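Local coordinates for CLIP-associating protein 2 (Mus musculus, PDB 3WOZ) that probably binds tubulin through its TOG domains and contributes to the control of microtubule dynamics, at residues E9-C14 with C48-R53. Residues are numbered along the deposited sequence; the frame is centred on the assembly and turned at random. Where two conformers were deposited one is given.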
ATOM      1  N   GLU A   9      11.035   6.681 -26.185  1.00 60.90           N
ATOM      2  CA  GLU A   9      11.245   8.114 -25.979  1.00 60.25           C
ATOM      3  C   GLU A   9      10.402   8.683 -24.834  1.00 59.51           C
ATOM      4  O   GLU A   9      10.887   9.510 -24.063  1.00 59.30           O
ATOM      5  CB  GLU A   9      10.989   8.890 -27.281  1.00 60.37           C
ATOM      6  CG  GLU A   9      11.142  10.415 -27.178  1.00 61.28           C
ATOM      7  CD  GLU A   9      12.591  10.894 -27.094  1.00 62.67           C
ATOM      8  OE1 GLU A   9      13.442  10.197 -26.494  1.00 63.03           O
ATOM      9  OE2 GLU A   9      12.879  11.988 -27.631  1.00 63.38           O
ATOM     10  N   VAL A  10       9.143   8.252 -24.740  1.00 58.67           N
ATOM     11  CA  VAL A  10       8.272   8.661 -23.640  1.00 57.88           C
ATOM     12  C   VAL A  10       8.909   8.274 -22.306  1.00 57.53           C
ATOM     13  O   VAL A  10       8.989   9.095 -21.390  1.00 57.42           O
ATOM     14  CB  VAL A  10       6.840   8.072 -23.771  1.00 57.87           C
ATOM     15  CG1 VAL A  10       6.094   8.133 -22.443  1.00 57.38           C
ATOM     16  CG2 VAL A  10       6.054   8.812 -24.840  1.00 57.44           C
ATOM     17  N   LEU A  11       9.391   7.035 -22.223  1.00 57.12           N
ATOM     18  CA  LEU A  11      10.044   6.528 -21.019  1.00 56.74           C
ATOM     19  C   LEU A  11      11.354   7.261 -20.742  1.00 56.60           C
ATOM     20  O   LEU A  11      11.696   7.500 -19.582  1.00 56.48           O
ATOM     21  CB  LEU A  11      10.260   5.011 -21.107  1.00 56.54           C
ATOM     22  CG  LEU A  11       9.002   4.130 -21.199  1.00 56.27           C
ATOM     23  CD1 LEU A  11       9.371   2.656 -21.282  1.00 55.72           C
ATOM     24  CD2 LEU A  11       8.049   4.373 -20.033  1.00 55.70           C
ATOM     25  N   ASN A  12      12.067   7.629 -21.810  1.00 56.49           N
ATOM     26  CA  ASN A  12      13.274   8.457 -21.703  1.00 56.41           C
ATOM     27  C   ASN A  12      12.990   9.808 -21.050  1.00 56.02           C
ATOM     28  O   ASN A  12      13.742  10.253 -20.185  1.00 56.01           O
ATOM     29  CB  ASN A  12      13.918   8.681 -23.081  1.00 56.63           C
ATOM     30  CG  ASN A  12      14.711   7.475 -23.574  1.00 57.27           C
ATOM     31  OD1 ASN A  12      15.075   6.583 -22.804  1.00 58.36           O
ATOM     32  ND2 ASN A  12      14.988   7.453 -24.872  1.00 58.29           N
ATOM     33  N   ARG A  13      11.902  10.447 -21.470  1.00 55.66           N
ATOM     34  CA  ARG A  13      11.497  11.742 -20.925  1.00 55.49           C
ATOM     35  C   ARG A  13      11.075  11.641 -19.454  1.00 55.07           C
ATOM     36  O   ARG A  13      11.351  12.545 -18.666  1.00 55.16           O
ATOM     37  CB  ARG A  13      10.382  12.363 -21.772  1.00 55.68           C
ATOM     38  CG  ARG A  13      10.818  12.795 -23.167  1.00 56.28           C
ATOM     39  CD  ARG A  13       9.628  13.201 -24.024  1.00 57.91           C
ATOM     40  NE  ARG A  13      10.060  13.724 -25.320  1.00 59.95           N
ATOM     41  CZ  ARG A  13       9.258  14.288 -26.225  1.00 60.82           C
ATOM     42  NH1 ARG A  13       7.954  14.409 -25.996  1.00 60.31           N
ATOM     43  NH2 ARG A  13       9.768  14.734 -27.369  1.00 60.79           N
ATOM     44  N   CYS A  14      10.428  10.535 -19.091  1.00 54.40           N
ATOM     45  CA  CYS A  14      10.062  10.261 -17.700  1.00 53.90           C
ATOM     46  C   CYS A  14      11.282  10.043 -16.807  1.00 53.99           C
ATOM     47  O   CYS A  14      11.248  10.364 -15.616  1.00 53.93           O
ATOM     48  CB  CYS A  14       9.149   9.038 -17.609  1.00 53.68           C
ATOM     49  SG  CYS A  14       7.533   9.253 -18.356  1.00 52.30           S
ATOM     50  N   CYS A  48       8.211   0.393 -14.576  1.00 44.64           N
ATOM     51  CA  CYS A  48       8.124   0.107 -13.149  1.00 44.33           C
ATOM     52  C   CYS A  48       9.344   0.620 -12.390  1.00 44.33           C
ATOM     53  O   CYS A  48       9.219   1.091 -11.261  1.00 44.08           O
ATOM     54  CB  CYS A  48       7.944  -1.386 -12.903  1.00 44.08           C
ATOM     55  SG  CYS A  48       6.306  -1.958 -13.330  1.00 43.53           S
ATOM     56  N   GLU A  49      10.509   0.532 -13.026  1.00 44.26           N
ATOM     57  CA  GLU A  49      11.758   1.019 -12.440  1.00 44.43           C
ATOM     58  C   GLU A  49      11.789   2.545 -12.379  1.00 43.90           C
ATOM     59  O   GLU A  49      12.261   3.123 -11.394  1.00 43.99           O
ATOM     60  CB  GLU A  49      12.962   0.464 -13.207  1.00 44.44           C
ATOM     61  CG  GLU A  49      13.155  -1.041 -13.004  1.00 46.43           C
ATOM     62  CD  GLU A  49      14.120  -1.674 -13.995  1.00 48.80           C
ATOM     63  OE1 GLU A  49      14.651  -0.957 -14.876  1.00 50.93           O
ATOM     64  OE2 GLU A  49      14.345  -2.898 -13.891  1.00 49.39           O
ATOM     65  N   ILE A  50      11.274   3.183 -13.428  1.00 43.30           N
ATOM     66  CA  ILE A  50      11.099   4.634 -13.470  1.00 42.89           C
ATOM     67  C   ILE A  50      10.106   5.112 -12.401  1.00 42.53           C
ATOM     68  O   ILE A  50      10.358   6.102 -11.713  1.00 42.30           O
ATOM     69  CB  ILE A  50      10.633   5.103 -14.870  1.00 43.00           C
ATOM     70  CG1 ILE A  50      11.778   4.957 -15.884  1.00 43.49           C
ATOM     71  CG2 ILE A  50      10.128   6.553 -14.830  1.00 42.44           C
ATOM     72  CD1 ILE A  50      11.339   5.034 -17.349  1.00 43.64           C
ATOM     73  N   PHE A  51       8.992   4.396 -12.265  1.00 42.03           N
ATOM     74  CA  PHE A  51       7.954   4.760 -11.306  1.00 41.48           C
ATOM     75  C   PHE A  51       8.408   4.584  -9.859  1.00 41.59           C
ATOM     76  O   PHE A  51       8.036   5.376  -8.994  1.00 41.26           O
ATOM     77  CB  PHE A  51       6.663   3.974 -11.569  1.00 41.14           C
ATOM     78  CG  PHE A  51       5.747   4.610 -12.585  1.00 40.55           C
ATOM     79  CD1 PHE A  51       6.046   5.845 -13.157  1.00 40.10           C
ATOM     80  CD2 PHE A  51       4.553   3.986 -12.938  1.00 40.77           C
ATOM     81  CE1 PHE A  51       5.184   6.434 -14.077  1.00 39.45           C
ATOM     82  CE2 PHE A  51       3.688   4.571 -13.852  1.00 40.63           C
ATOM     83  CZ  PHE A  51       4.005   5.799 -14.421  1.00 39.86           C
ATOM     84  N   THR A  52       9.205   3.542  -9.612  1.00 41.60           N
ATOM     85  CA  THR A  52       9.811   3.299  -8.305  1.00 41.92           C
ATOM     86  C   THR A  52      10.606   4.522  -7.843  1.00 42.28           C
ATOM     87  O   THR A  52      10.469   4.958  -6.698  1.00 42.36           O
ATOM     88  CB  THR A  52      10.721   2.044  -8.329  1.00 42.10           C
ATOM     89  OG1 THR A  52       9.942   0.896  -8.679  1.00 41.66           O
ATOM     90  CG2 THR A  52      11.377   1.802  -6.963  1.00 41.73           C
ATOM     91  N   ARG A  53      11.413   5.073  -8.749  1.00 42.69           N
ATOM     92  CA  ARG A  53      12.207   6.270  -8.472  0.50 42.83           C
ATOM     93  C   ARG A  53      11.332   7.522  -8.390  1.00 42.88           C
ATOM     94  O   ARG A  53      11.614   8.437  -7.609  1.00 42.70           O
ATOM     95  CB  ARG A  53      13.295   6.456  -9.533  0.50 42.95           C
ATOM     96  CG  ARG A  53      14.345   5.350  -9.554  0.50 43.42           C
ATOM     97  CD  ARG A  53      15.585   5.784 -10.322  0.50 43.91           C
ATOM     98  NE  ARG A  53      15.257   6.272 -11.658  0.50 43.68           N
ATOM     99  CZ  ARG A  53      15.155   5.498 -12.734  0.50 43.67           C
ATOM    100  NH1 ARG A  53      15.353   4.190 -12.636  0.50 43.85           N
ATOM    101  NH2 ARG A  53      14.852   6.034 -13.907  0.50 43.57           N
TER
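Ile50 is the one side chain of 48-53 that bridges to helix 7-14, where it meets Leu11 and Cys14, one turn apart on that helix; Cys48 and Thr52 work on other sides of their own helix. The side chain of Cys48 packs against Leu81, Trp84 and Phe73, a small, weakly polar group suited to a place among large apolar ones. Its carbonyl O takes two donors that arrive from opposite faces of the carbonyl plane: the backbone N of Thr52, and Thr52 OG1 at 2.7 Å.

At Ile50 the beta-branch sends two arms across. CG1 lies anti to the carbonyl carbon (chi1 -71°), and the extended continuation (chi2 165°) carries CD1 out to the first helix, 3.9 Å from Leu11 CB and 3.3 Å from Leu11 O. CG2, anti to the backbone N, goes instead to Cys14, with its methyl 3.9 Å from Cys14 CB. Cys14 CA and Ile50 CA come within 7.1 Å of each other, an approach with which a side chain as short as cysteine is compatible, while the side chain of Leu11 also packs on Arg46 and Leu47, a turn earlier on helix 41-54.

The ring of Phe51 packs edge-to-face with Phe66 and Phe73 and against Leu26 and Leu29 of helix 19-34, which Val10 also packs upon. Thr52 then suits its position because its hydroxyl can serve both helix and surroundings, bonding to Cys48 O and to Trp84 NE1.

No hydrogen bond joins the two segments. Such apolar packing between neighbouring helices is characteristic of the HEAT-repeat solenoid of TOG domains, here near its N-terminal end.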